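Local coordinates for protein papain-like cysteine protease (Porcine reproductive and respiratory syndrome virus, PDB 3MTV) that acts as a papain-like cysteine protease released from the viral polyprotein and as a metal-dependent nuclease, and probably helps suppress host gene expression and interferon signalling, at residues A[6-11]-A[41-46]; A[47-52]-A[69-74]; A[58-63]-A[78-83]; A[92-97]-A[158-163]; A[145-150]-A[175-180]. All blocks are in the same frame, centred on the assembly; numbering follows the deposited sequence.

Interaction 1: A[6-11]-A[41-46]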
# COMPACT_ATOMS: atom_id res chain seq x y z
N ILE A 6 -3.98 7.65 9.01
CA ILE A 6 -3.15 8.80 9.31
C ILE A 6 -3.81 10.05 8.85
O ILE A 6 -3.18 11.12 8.80
CB ILE A 6 -1.83 8.77 8.58
CG1 ILE A 6 -2.10 8.85 7.05
CG2 ILE A 6 -1.02 7.55 8.94
CD1 ILE A 6 -0.73 8.85 6.23
N GLY A 7 -5.06 9.91 8.50
CA GLY A 7 -5.89 11.03 8.21
C GLY A 7 -5.94 11.35 6.74
O GLY A 7 -5.27 10.71 5.95
N ARG A 8 -6.79 12.32 6.43
CA ARG A 8 -6.95 12.94 5.13
C ARG A 8 -6.81 11.90 4.02
O ARG A 8 -6.13 12.12 3.01
CB ARG A 8 -6.05 14.18 4.96
CG ARG A 8 -4.59 13.82 5.12
CD ARG A 8 -3.90 14.45 6.38
NE ARG A 8 -2.79 13.57 6.87
CZ ARG A 8 -1.56 14.00 7.21
NH1 ARG A 8 -1.31 15.32 7.12
NH2 ARG A 8 -0.59 13.14 7.58
N GLY A 9 -7.45 10.74 4.22
CA GLY A 9 -7.65 9.87 3.09
C GLY A 9 -6.52 8.87 2.87
O GLY A 9 -6.66 8.01 2.09
N ALA A 10 -5.45 8.91 3.63
CA ALA A 10 -4.41 7.91 3.52
C ALA A 10 -4.22 6.94 4.68
O ALA A 10 -4.82 7.09 5.82
CB ALA A 10 -3.13 8.64 3.40
N VAL A 11 -3.26 6.03 4.45
CA VAL A 11 -2.84 5.19 5.53
C VAL A 11 -1.38 4.91 5.37
O VAL A 11 -0.87 5.16 4.33
CB VAL A 11 -3.51 3.80 5.42
CG1 VAL A 11 -4.94 3.88 5.71
CG2 VAL A 11 -3.27 3.15 4.06
N VAL A 41 6.58 11.81 11.10
CA VAL A 41 6.63 10.86 10.03
C VAL A 41 5.39 10.68 9.13
O VAL A 41 5.54 10.58 7.97
CB VAL A 41 7.00 9.55 10.58
CG1 VAL A 41 7.52 8.76 9.48
CG2 VAL A 41 8.07 9.80 11.63
N ALA A 42 4.17 10.65 9.64
CA ALA A 42 3.02 10.65 8.73
C ALA A 42 3.05 11.86 7.91
O ALA A 42 3.45 11.82 6.76
CB ALA A 42 1.74 10.63 9.43
N ASN A 43 2.59 12.94 8.51
CA ASN A 43 2.74 14.26 7.91
C ASN A 43 3.90 14.46 6.95
O ASN A 43 3.69 15.02 5.84
CB ASN A 43 2.76 15.28 8.99
CG ASN A 43 1.39 15.50 9.53
OD1 ASN A 43 0.80 16.58 9.28
ND2 ASN A 43 0.80 14.42 10.20
N ARG A 44 5.09 14.01 7.37
CA ARG A 44 6.27 14.21 6.55
C ARG A 44 6.03 13.52 5.21
O ARG A 44 5.68 14.20 4.22
CB ARG A 44 7.57 13.72 7.20
CG ARG A 44 8.27 14.89 7.83
CD ARG A 44 9.41 14.58 8.81
NE ARG A 44 9.60 15.85 9.54
CZ ARG A 44 10.53 16.15 10.45
NH1 ARG A 44 11.49 15.26 10.86
NH2 ARG A 44 10.50 17.41 10.94
N LEU A 45 6.24 12.20 5.21
CA LEU A 45 5.67 11.24 4.25
C LEU A 45 4.52 11.63 3.40
O LEU A 45 4.61 11.68 2.24
CB LEU A 45 5.12 10.03 4.95
CG LEU A 45 5.55 8.78 4.18
CD1 LEU A 45 4.59 7.72 4.37
CD2 LEU A 45 5.64 9.08 2.73
N HIS A 46 3.37 11.87 3.97
CA HIS A 46 2.24 12.04 3.07
C HIS A 46 2.35 13.32 2.37
O HIS A 46 1.95 13.41 1.26
CB HIS A 46 0.99 11.95 3.91
CG HIS A 46 -0.26 12.42 3.27
ND1 HIS A 46 -1.09 11.59 2.57
CD2 HIS A 46 -0.90 13.62 3.33
CE1 HIS A 46 -2.17 12.24 2.20
NE2 HIS A 46 -2.08 13.48 2.65

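Interaction 2: A[47-52]-A[69-74]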
# COMPACT_ATOMS: atom_id res chain seq x y z
N THR A 47 2.90 14.33 3.03
CA THR A 47 3.01 15.65 2.46
C THR A 47 4.06 15.67 1.37
O THR A 47 3.90 16.29 0.29
CB THR A 47 3.24 16.74 3.53
OG1 THR A 47 1.95 17.18 3.97
CG2 THR A 47 3.89 17.93 2.91
N SER A 48 5.15 14.96 1.56
CA SER A 48 6.15 15.14 0.54
C SER A 48 6.38 14.06 -0.54
O SER A 48 6.88 14.33 -1.63
CB SER A 48 7.42 15.70 1.18
OG SER A 48 7.66 14.97 2.31
N PHE A 49 5.94 12.84 -0.32
CA PHE A 49 6.13 11.79 -1.36
C PHE A 49 4.92 11.30 -2.11
O PHE A 49 3.82 11.72 -1.83
CB PHE A 49 6.80 10.62 -0.76
CG PHE A 49 8.05 10.96 -0.15
CD1 PHE A 49 8.10 11.36 1.16
CD2 PHE A 49 9.20 10.96 -0.88
CE1 PHE A 49 9.30 11.72 1.75
CE2 PHE A 49 10.42 11.29 -0.28
CZ PHE A 49 10.46 11.64 1.05
N PRO A 50 5.14 10.50 -3.15
CA PRO A 50 3.87 10.03 -3.71
C PRO A 50 3.52 8.62 -3.15
O PRO A 50 4.44 7.85 -2.75
CB PRO A 50 4.22 9.96 -5.20
CG PRO A 50 5.74 9.56 -5.20
CD PRO A 50 6.31 10.27 -4.07
N PRO A 51 2.24 8.21 -3.24
CA PRO A 51 1.76 6.97 -2.67
C PRO A 51 2.56 5.83 -3.19
O PRO A 51 3.02 5.94 -4.23
CB PRO A 51 0.41 6.89 -3.24
CG PRO A 51 0.12 8.13 -4.04
CD PRO A 51 1.41 8.61 -4.37
N HIS A 52 2.89 4.83 -2.40
CA HIS A 52 3.20 3.51 -2.92
C HIS A 52 4.60 3.50 -3.17
O HIS A 52 5.17 2.45 -3.61
CB HIS A 52 2.45 3.12 -4.24
CG HIS A 52 0.93 3.24 -4.21
ND1 HIS A 52 0.11 2.55 -3.32
CD2 HIS A 52 0.08 3.96 -5.00
CE1 HIS A 52 -1.16 2.87 -3.56
NE2 HIS A 52 -1.21 3.71 -4.60
N VAL A 69 9.82 21.94 -0.29
CA VAL A 69 9.38 21.47 -1.60
C VAL A 69 8.77 20.04 -1.65
O VAL A 69 9.24 19.15 -0.91
CB VAL A 69 10.55 21.68 -2.50
CG1 VAL A 69 11.27 20.35 -2.87
CG2 VAL A 69 10.12 22.58 -3.59
N SER A 70 7.70 19.83 -2.43
CA SER A 70 7.06 18.47 -2.54
C SER A 70 7.36 17.67 -3.84
O SER A 70 7.60 18.28 -4.89
CB SER A 70 5.54 18.53 -2.39
OG SER A 70 5.10 17.23 -2.01
N MET A 71 7.41 16.33 -3.77
CA MET A 71 7.41 15.49 -5.00
C MET A 71 5.98 15.20 -5.49
O MET A 71 5.83 14.64 -6.51
CB MET A 71 8.27 14.20 -4.99
CG MET A 71 9.38 14.09 -3.96
SD MET A 71 10.60 12.76 -4.34
CE MET A 71 10.13 12.33 -6.01
N ARG A 72 4.96 15.65 -4.79
CA ARG A 72 3.64 15.53 -5.18
C ARG A 72 3.09 16.49 -6.16
O ARG A 72 2.77 17.58 -5.84
CB ARG A 72 2.82 15.64 -3.92
CG ARG A 72 3.06 14.51 -3.04
CD ARG A 72 1.83 13.77 -3.05
NE ARG A 72 1.29 14.01 -1.77
CZ ARG A 72 0.02 13.88 -1.46
NH1 ARG A 72 -0.87 13.47 -2.36
NH2 ARG A 72 -0.36 14.14 -0.21
N VAL A 73 2.78 16.03 -7.33
CA VAL A 73 2.11 16.86 -8.32
C VAL A 73 1.11 17.91 -7.78
O VAL A 73 1.12 19.04 -8.33
CB VAL A 73 1.39 15.95 -9.27
CG1 VAL A 73 1.12 14.66 -8.51
CG2 VAL A 73 0.07 16.59 -9.73
N GLU A 74 0.25 17.55 -6.78
CA GLU A 74 -0.80 18.45 -6.19
C GLU A 74 -0.20 19.67 -5.52
O GLU A 74 -0.73 20.77 -5.57
CB GLU A 74 -1.55 17.80 -5.01
CG GLU A 74 -2.58 16.72 -5.27
CD GLU A 74 -1.93 15.36 -5.29
OE1 GLU A 74 -0.67 15.22 -5.49
OE2 GLU A 74 -2.69 14.40 -5.11

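Interaction 3: A[58-63]-A[78-83]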
# COMPACT_ATOMS: atom_id res chain seq x y z
N SER A 58 15.14 8.45 7.33
CA SER A 58 16.41 8.92 7.88
C SER A 58 17.26 9.53 6.77
O SER A 58 17.93 10.55 6.95
CB SER A 58 17.19 7.74 8.44
OG SER A 58 17.70 6.93 7.37
N LYS A 59 17.27 8.89 5.60
CA LYS A 59 18.05 9.37 4.49
C LYS A 59 17.67 10.74 3.94
O LYS A 59 18.33 11.25 3.07
CB LYS A 59 18.03 8.34 3.39
CG LYS A 59 18.66 7.06 3.82
CD LYS A 59 19.44 7.23 5.14
CE LYS A 59 19.97 5.85 5.52
NZ LYS A 59 19.96 4.94 4.27
N PHE A 60 16.63 11.36 4.46
CA PHE A 60 16.13 12.63 3.94
C PHE A 60 16.18 13.71 4.97
O PHE A 60 16.25 13.38 6.14
CB PHE A 60 14.64 12.51 3.56
CG PHE A 60 14.38 11.66 2.34
CD1 PHE A 60 14.52 10.27 2.39
CD2 PHE A 60 13.98 12.23 1.16
CE1 PHE A 60 14.27 9.49 1.27
CE2 PHE A 60 13.73 11.47 0.08
CZ PHE A 60 13.87 10.10 0.13
N THR A 61 16.02 14.99 4.60
CA THR A 61 16.15 15.94 5.64
C THR A 61 14.96 16.92 5.57
O THR A 61 14.56 17.26 4.52
CB THR A 61 17.68 16.45 5.73
OG1 THR A 61 17.90 17.41 4.74
CG2 THR A 61 18.91 15.24 5.57
N PHE A 62 14.32 17.28 6.68
CA PHE A 62 12.99 17.92 6.62
C PHE A 62 13.15 19.31 7.17
O PHE A 62 14.20 19.60 7.67
CB PHE A 62 11.92 17.03 7.32
CG PHE A 62 11.88 15.63 6.73
CD1 PHE A 62 12.82 14.63 7.14
CD2 PHE A 62 11.03 15.33 5.64
CE1 PHE A 62 12.89 13.32 6.50
CE2 PHE A 62 11.09 14.07 5.00
CZ PHE A 62 12.04 13.06 5.44
N ILE A 63 12.19 20.20 7.01
CA ILE A 63 12.43 21.63 7.27
C ILE A 63 11.05 22.16 7.52
O ILE A 63 10.12 21.44 7.46
CB ILE A 63 13.10 22.49 6.06
CG1 ILE A 63 12.03 22.98 5.05
CG2 ILE A 63 14.50 21.85 5.49
CD1 ILE A 63 12.32 24.29 4.16
N GLY A 78 6.16 21.89 0.27
CA GLY A 78 6.42 20.62 0.97
C GLY A 78 7.26 20.90 2.19
O GLY A 78 6.90 21.82 2.94
N CYS A 79 8.36 20.16 2.38
CA CYS A 79 9.25 20.32 3.55
C CYS A 79 10.52 19.62 3.19
O CYS A 79 11.35 19.06 3.98
CB CYS A 79 8.72 19.75 4.87
SG CYS A 79 7.52 18.35 5.03
N LEU A 80 10.69 19.65 1.92
CA LEU A 80 11.93 19.15 1.54
C LEU A 80 12.76 20.32 1.07
O LEU A 80 12.28 21.23 0.31
CB LEU A 80 11.71 18.11 0.50
CG LEU A 80 11.76 16.75 1.13
CD1 LEU A 80 10.70 16.02 0.45
CD2 LEU A 80 13.18 16.07 0.98
N PRO A 81 14.00 20.29 1.56
CA PRO A 81 15.08 21.08 1.02
C PRO A 81 15.09 20.80 -0.48
O PRO A 81 15.47 19.67 -0.91
CB PRO A 81 16.37 20.42 1.61
CG PRO A 81 15.94 19.12 2.17
CD PRO A 81 14.44 18.95 1.96
N ALA A 82 14.73 21.80 -1.30
CA ALA A 82 15.07 21.62 -2.73
C ALA A 82 16.52 21.23 -3.13
O ALA A 82 16.63 20.45 -4.06
CB ALA A 82 14.58 22.68 -3.51
N ASP A 83 17.62 21.63 -2.47
CA ASP A 83 18.89 20.90 -2.77
C ASP A 83 18.66 19.38 -3.12
O ASP A 83 19.55 18.72 -3.67
CB ASP A 83 19.93 20.88 -1.60
CG ASP A 83 19.94 22.15 -0.77
OD1 ASP A 83 20.43 23.19 -1.36
OD2 ASP A 83 19.51 22.09 0.45

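Interaction 4: A[92-97]-A[158-163]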
# COMPACT_ATOMS: atom_id res chain seq x y z
N TRP A 92 18.06 17.82 -20.07
CA TRP A 92 18.94 18.64 -20.85
C TRP A 92 20.22 18.01 -21.16
O TRP A 92 20.64 18.11 -22.29
CB TRP A 92 19.24 19.87 -20.08
CG TRP A 92 18.03 20.72 -19.70
CD1 TRP A 92 16.68 20.45 -19.92
CD2 TRP A 92 18.08 21.98 -19.04
NE1 TRP A 92 15.89 21.51 -19.38
CE2 TRP A 92 16.74 22.44 -18.86
CE3 TRP A 92 19.14 22.76 -18.58
CZ2 TRP A 92 16.47 23.61 -18.31
CZ3 TRP A 92 18.86 23.91 -17.97
CH2 TRP A 92 17.53 24.34 -17.81
N ARG A 93 20.87 17.38 -20.19
CA ARG A 93 22.19 16.81 -20.45
C ARG A 93 22.15 16.10 -21.79
O ARG A 93 22.95 16.26 -22.67
CB ARG A 93 22.61 15.82 -19.34
CG ARG A 93 22.94 16.52 -17.99
CD ARG A 93 24.39 16.21 -17.42
NE ARG A 93 24.51 16.74 -16.08
CZ ARG A 93 23.71 16.41 -15.05
NH1 ARG A 93 22.75 15.50 -15.14
NH2 ARG A 93 23.89 17.02 -13.88
N LEU A 94 21.14 15.31 -21.98
CA LEU A 94 20.98 14.62 -23.25
C LEU A 94 21.18 15.40 -24.57
O LEU A 94 21.49 14.84 -25.59
CB LEU A 94 19.57 14.15 -23.20
CG LEU A 94 19.43 12.72 -22.75
CD1 LEU A 94 20.44 12.24 -21.66
CD2 LEU A 94 18.01 12.35 -22.43
N LEU A 95 21.03 16.73 -24.51
CA LEU A 95 21.13 17.57 -25.67
C LEU A 95 22.40 18.31 -25.61
O LEU A 95 22.46 19.47 -26.12
CB LEU A 95 20.03 18.57 -25.62
CG LEU A 95 18.65 17.87 -25.73
CD1 LEU A 95 17.48 18.79 -25.46
CD2 LEU A 95 18.34 17.06 -27.02
N ASP A 96 23.41 17.68 -25.00
CA ASP A 96 24.62 18.41 -24.73
C ASP A 96 25.41 18.68 -25.97
O ASP A 96 25.96 19.75 -26.15
CB ASP A 96 25.42 17.78 -23.61
CG ASP A 96 25.12 18.48 -22.25
OD1 ASP A 96 25.80 18.04 -21.26
OD2 ASP A 96 24.22 19.46 -22.23
N SER A 97 25.29 17.76 -26.89
CA SER A 97 26.04 17.81 -28.07
C SER A 97 25.45 18.86 -29.01
O SER A 97 26.15 19.38 -29.86
CB SER A 97 25.98 16.45 -28.68
OG SER A 97 25.13 16.45 -29.79
N ARG A 158 11.45 9.03 -12.90
CA ARG A 158 12.83 8.86 -13.35
C ARG A 158 13.67 10.10 -13.36
O ARG A 158 13.19 11.27 -13.27
CB ARG A 158 12.88 8.21 -14.71
CG ARG A 158 12.68 6.81 -14.53
CD ARG A 158 12.42 6.15 -15.91
NE ARG A 158 12.32 4.67 -15.87
CZ ARG A 158 12.37 3.81 -16.92
NH1 ARG A 158 12.48 4.16 -18.20
NH2 ARG A 158 12.28 2.53 -16.68
N HIS A 159 14.94 9.76 -13.51
CA HIS A 159 15.94 10.73 -13.41
C HIS A 159 17.21 10.26 -14.10
O HIS A 159 17.54 9.09 -14.15
CB HIS A 159 16.13 11.03 -11.98
CG HIS A 159 17.00 12.20 -11.73
ND1 HIS A 159 18.31 12.07 -11.34
CD2 HIS A 159 16.74 13.52 -11.78
CE1 HIS A 159 18.83 13.28 -11.19
NE2 HIS A 159 17.89 14.17 -11.44
N LEU A 160 17.96 11.17 -14.68
CA LEU A 160 19.27 10.68 -14.96
C LEU A 160 20.39 11.65 -14.49
O LEU A 160 20.14 12.80 -14.11
CB LEU A 160 19.36 10.27 -16.40
CG LEU A 160 18.90 11.58 -17.05
CD1 LEU A 160 20.14 12.43 -17.24
CD2 LEU A 160 18.27 11.42 -18.39
N LYS A 161 21.61 11.15 -14.50
CA LYS A 161 22.70 11.83 -13.89
C LYS A 161 23.87 11.09 -14.47
O LYS A 161 23.69 9.98 -15.02
CB LYS A 161 22.62 11.67 -12.37
CG LYS A 161 23.20 10.36 -11.79
CD LYS A 161 23.20 10.37 -10.21
CE LYS A 161 24.23 9.36 -9.54
NZ LYS A 161 24.71 8.13 -10.30
N LEU A 162 25.06 11.69 -14.37
CA LEU A 162 26.21 10.99 -14.88
C LEU A 162 26.71 10.04 -13.85
O LEU A 162 26.52 10.26 -12.63
CB LEU A 162 27.32 11.94 -15.15
CG LEU A 162 26.95 13.20 -15.86
CD1 LEU A 162 27.75 14.34 -15.32
CD2 LEU A 162 27.30 12.87 -17.25
N VAL A 163 27.44 9.04 -14.36
CA VAL A 163 27.89 7.85 -13.60
C VAL A 163 28.63 8.25 -12.34
O VAL A 163 28.46 7.67 -11.26
CB VAL A 163 28.75 6.87 -14.48
CG1 VAL A 163 27.90 5.78 -14.95
CG2 VAL A 163 29.43 7.59 -15.71

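Interaction 5: A[145-150]-A[175-180]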
# COMPACT_ATOMS: atom_id res chain seq x y z
N ILE A 145 26.11 7.69 -18.70
CA ILE A 145 24.81 8.07 -18.16
C ILE A 145 24.00 6.96 -17.60
O ILE A 145 23.69 5.89 -18.31
CB ILE A 145 23.84 8.66 -19.19
CG1 ILE A 145 24.52 9.46 -20.24
CG2 ILE A 145 23.03 9.73 -18.55
CD1 ILE A 145 23.72 10.66 -20.46
N VAL A 146 23.59 7.30 -16.37
CA VAL A 146 22.68 6.53 -15.57
C VAL A 146 21.27 6.99 -15.64
O VAL A 146 20.93 8.17 -15.32
CB VAL A 146 22.93 6.63 -14.09
CG1 VAL A 146 22.75 5.29 -13.57
CG2 VAL A 146 24.30 7.15 -13.78
N ILE A 147 20.45 5.99 -15.94
CA ILE A 147 19.03 6.15 -15.77
C ILE A 147 18.58 5.69 -14.40
O ILE A 147 18.96 4.60 -13.96
CB ILE A 147 18.27 5.32 -16.78
CG1 ILE A 147 18.75 5.60 -18.19
CG2 ILE A 147 16.84 5.76 -16.79
CD1 ILE A 147 18.51 7.06 -18.53
N GLN A 148 17.78 6.52 -13.73
CA GLN A 148 17.27 6.17 -12.38
C GLN A 148 15.82 6.35 -12.12
O GLN A 148 15.09 7.13 -12.78
CB GLN A 148 17.98 6.94 -11.29
CG GLN A 148 19.42 7.02 -11.55
CD GLN A 148 20.13 7.47 -10.36
OE1 GLN A 148 20.92 6.70 -9.79
NE2 GLN A 148 19.87 8.73 -9.94
N TYR A 149 15.40 5.63 -11.09
CA TYR A 149 14.03 5.67 -10.69
C TYR A 149 14.09 5.97 -9.25
O TYR A 149 15.06 5.77 -8.51
CB TYR A 149 13.33 4.33 -10.88
CG TYR A 149 13.94 3.17 -10.11
CD1 TYR A 149 14.81 2.33 -10.74
CD2 TYR A 149 13.62 2.92 -8.76
CE1 TYR A 149 15.38 1.28 -10.10
CE2 TYR A 149 14.18 1.86 -8.08
CZ TYR A 149 15.08 1.03 -8.79
OH TYR A 149 15.72 -0.05 -8.23
N PHE A 150 12.99 6.47 -8.85
CA PHE A 150 12.90 6.74 -7.49
C PHE A 150 12.22 5.65 -6.72
O PHE A 150 10.96 5.42 -6.86
CB PHE A 150 11.96 7.84 -7.41
CG PHE A 150 11.75 8.27 -6.08
CD1 PHE A 150 12.80 8.80 -5.38
CD2 PHE A 150 10.53 8.25 -5.52
CE1 PHE A 150 12.63 9.31 -4.16
CE2 PHE A 150 10.35 8.77 -4.29
CZ PHE A 150 11.41 9.29 -3.60
N LEU A 175 19.52 1.68 -15.42
CA LEU A 175 20.65 1.33 -16.39
C LEU A 175 21.44 2.44 -16.97
O LEU A 175 21.33 3.65 -16.54
CB LEU A 175 20.28 0.53 -17.61
CG LEU A 175 18.95 0.97 -18.20
CD1 LEU A 175 18.99 1.96 -19.30
CD2 LEU A 175 18.21 -0.23 -18.72
N ARG A 176 22.26 1.98 -17.94
CA ARG A 176 23.34 2.85 -18.41
C ARG A 176 23.21 2.93 -19.83
O ARG A 176 22.90 1.90 -20.48
CB ARG A 176 24.74 2.42 -17.96
CG ARG A 176 24.97 2.88 -16.43
CD ARG A 176 26.43 2.80 -15.93
NE ARG A 176 27.28 2.00 -16.84
CZ ARG A 176 28.60 2.09 -16.86
NH1 ARG A 176 29.24 2.92 -16.04
NH2 ARG A 176 29.28 1.35 -17.69
N ILE A 177 23.31 4.18 -20.27
CA ILE A 177 23.34 4.47 -21.73
C ILE A 177 24.33 5.56 -22.17
O ILE A 177 25.03 6.16 -21.36
CB ILE A 177 21.99 4.95 -22.22
CG1 ILE A 177 21.35 5.81 -21.17
CG2 ILE A 177 21.03 3.82 -22.45
CD1 ILE A 177 20.70 7.00 -21.71
N ARG A 178 24.28 5.84 -23.45
CA ARG A 178 25.16 6.73 -24.16
C ARG A 178 24.27 7.53 -25.15
O ARG A 178 23.30 7.01 -25.66
CB ARG A 178 26.09 5.87 -25.06
CG ARG A 178 27.22 6.59 -25.84
CD ARG A 178 27.75 5.78 -27.04
NE ARG A 178 27.53 4.39 -26.79
CZ ARG A 178 27.37 3.49 -27.76
NH1 ARG A 178 27.44 3.87 -29.01
NH2 ARG A 178 27.14 2.21 -27.48
N VAL A 179 24.63 8.75 -25.53
CA VAL A 179 23.88 9.40 -26.59
C VAL A 179 24.69 9.65 -27.86
O VAL A 179 25.72 10.25 -27.75
CB VAL A 179 23.52 10.77 -26.05
CG1 VAL A 179 22.78 11.60 -27.08
CG2 VAL A 179 22.66 10.59 -24.84
N GLU A 180 24.22 9.28 -29.05
CA GLU A 180 25.06 9.46 -30.23
C GLU A 180 24.28 9.90 -31.47
O GLU A 180 23.07 9.90 -31.49
CB GLU A 180 25.84 8.16 -30.48
CG GLU A 180 25.03 7.05 -31.24
CD GLU A 180 25.74 5.66 -31.29
OE1 GLU A 180 26.78 5.57 -30.59
OE2 GLU A 180 25.25 4.68 -31.98

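Interaction 1: A[6-11]-A[41-46]
A type I' turn from Gly7 to Ala10 closes the beta hairpin of strands 3-7 and 10-15, and its Arg8 reaches over to His46 and Asn43 of helix 39-48. His46 leaves the helix with CG anti to the backbone N (chi1 165°), which carries the imidazole out toward the hairpin. There the ring lies against the Arg8 chain: NE2 lies 3.5 Å from Arg8 CG, and CD2 sits over one face of the guanidinium, near its centre, 3.9 Å from the plane. The two flat groups are tilted by just 25°, and the side chains run past each other in opposite directions. A bend at chi2 (-114°) folds the arginine back so that NE gives a weak bond to Ile6 O of its own hairpin, while NH1 gives another weak one to Asn43 OD1 at 3.3 Å. The amide nitrogen of Asn43 is bonded to Lys39 O instead. Nearer the hairpin base, Ala10 CB packs 3.7 Å from His46 ND1, and Ile6 CB approaches Ala42 CB at 4.1 Å. Trp21, from strand 18-23, meets the His46 ring edge-to-face. Because the one bond the guanidinium gives the helix is weak, the hairpin appears to hold to the helix through the imidazole lying over the guanidinium and small apolar contacts more than through polar grip.

Interaction 2: A[47-52]-A[69-74]
Ser70 and Met71 pass the last turn of helix 39-48 beside Ser48 and Phe49, the 69-72 backbone running 48° from the direction of 47-50 and coming to 4.6 Å between the CA atoms of Ser48 and Ser70. The crossing chain serves carbonyls at the helix's C-terminal end: Ser70 OG donates to Thr47 O at 2.8 Å and Met71 N to Ser48 O at 3.0 Å, both in the carbonyl plane. Ser70 also makes an ST turn, its OG accepting from Arg72 N at 3.2 Å, so this one hydroxyl joins the helix end to its own loop. Its chi1 of -159° sets OG opposite the backbone N, facing the helix. Phe49 and Met71 form a Met-aromatic contact, with SD 4.1 Å from CD2 and oblique to the ring; Phe150 of strand 145-150 packs against both side chains. Arg72, bent at chi2 and chi3, lays CG and CD alongside the Phe49 carbonyl. Its NH2 bonds to His46 O, so a third carbonyl of the helix is met from this loop, and Tyr75 adds a cation-pi contact. At the other corner of the same guanidinium, NH1 makes a salt bridge to Glu74 OE2 at 3.4 Å.

Interaction 3: A[58-63]-A[78-83]
Cys79 and Ile63 bring two irregular chains side by side, and with Leu80 they supply most of the surface that the contact buries. The Cys79 CB sits against the backbone of Ile63, 3.4 Å from its carbonyl O. In return the Cys79 carbonyl reaches toward the other chain, where Phe62 CA offers it a CA-H...O contact at 3.3 Å, with an angle of 147° at the hydrogen. Ile63 folds over the same peptide: its CG1 branch, between the backbone N and the carbonyl carbon (chi1 84°), lies 4.1 Å from Cys79 O, while CG2 comes near Pro81 N. Leu80 works differently. Its CB starts away from the other chain, but the CD2 methyl turns back and meets Phe60 CD2 at 3.9 Å, in the plane of the ring and at its edge. Pro81 closes the row, lying across Thr61 at about a right angle with its CG 3.7 Å from Thr61 OG1. Much of the contact between these two connecting loops is thus side chain against backbone. Beyond it, Phe62 rests on Arg44 and Leu80 on Ser48, both of helix 39-48; Leu80 also pairs through its backbone with Val69 of strand 68-69, and the Phe60 ring meets Phe49 edge-to-face just after the helix.

Interaction 4: A[92-97]-A[158-163]
Arg93 meets Leu162 through one face of its guanidinium, while Leu94, the next residue, turns to Leu160, so two neighbours of a short turn each take a leucine from strand 158-162. Over the guanidinium stands the CD1 methyl of Leu162, 4.1 Å from Arg93 NE. The flat group also presents an edge to the strand: Leu160 O lies in its plane, 3.9 Å from NH1, too far for a hydrogen bond. With a bend at chi2 (-124°) the arginine reaches across to the strand, roughly at right angles to its run, and its NH2 finds a salt bridge with Glu165, which through its other oxygen also holds Leu162 N. The second pair is purely apolar. Leu94 and Leu160 approach at a slant, Leu94 CD1 being 4.0 Å from Leu160 CD2. Leu160 follows His159 in the strand, and the Leu160 side chain is about 4 Å from that of Cys90 at the nearest atoms; Cys90 and His159 are probably the protease's catalytic pair. The contact thus joins the chain just after the cysteine to the strand bearing the histidine. Leu94 also touches Ile145 of strand 145-150, the partner of 158-162 in the sheet, while Trp92, Leu95 and Asp96 lean on helix 100-112.

Interaction 5: A[145-150]-A[175-180]
Ile145 O takes the amide of Ile177 at 2.6 Å, with the N-H...O angle at 165° and the donor nearly along the C=O axis; Arg176 CA adds a CA-H...O contact to the same oxygen. The pattern recurs one pair along the strands, where Leu175 O accepts from Ile147 N at 2.6 Å and faces Val146 CA at 3.3 Å. The return bond of that pair, Leu175 N to Ile147 O, is weak at 3.3 Å. Ile145 with Ile177 and Ile147 with Leu175 are the hydrogen-bonded pairs, and Val146 with Arg176 is the non-hydrogen-bonded pair between them. Side chains of the first two pairs share one face. There Ile147 CG1 lies beside Leu175 CD1 at 3.8 Å, both side chains pointing the same way, while the Ile147 CD1 end slants across to Ile177 CD1 at 3.9 Å. On the other face Val146 CG1 lies against the aliphatic part of Arg176, 4.3 Å from CG, and the arginine's NH2 goes to Thr141 O. The strand directions are antiparallel but well away from 180°, at 136°. They are neighbouring inner strands of the protease domain's antiparallel sheet, as in papain-like enzymes, and 145-150 carries on its other side the strand holding His159, the probable catalytic histidine.

How the interactions relate
The contacts fall into two groups along the chain. Interactions 1, 2 and 3 gather round helix 39-48: interaction 1 packs the N-terminal hairpin on it, interaction 2 meets its end, and interaction 3, about 12 Å from interaction 2 between centres, joins the loops beyond. Interactions 2 and 3 alternate in sequence, so the loops after helix 39-48 interleave. Interactions 4 and 5 also alternate, with centres about 8 Å apart, and share one sheet through neighbouring strands 145-150 and 158-162. The groups are far apart, interactions 1 and 4 being about 34 Å between centres, yet Phe150 packing on Met71 and Phe49 links interactions 2 and 5 directly, joining both halves of the protein.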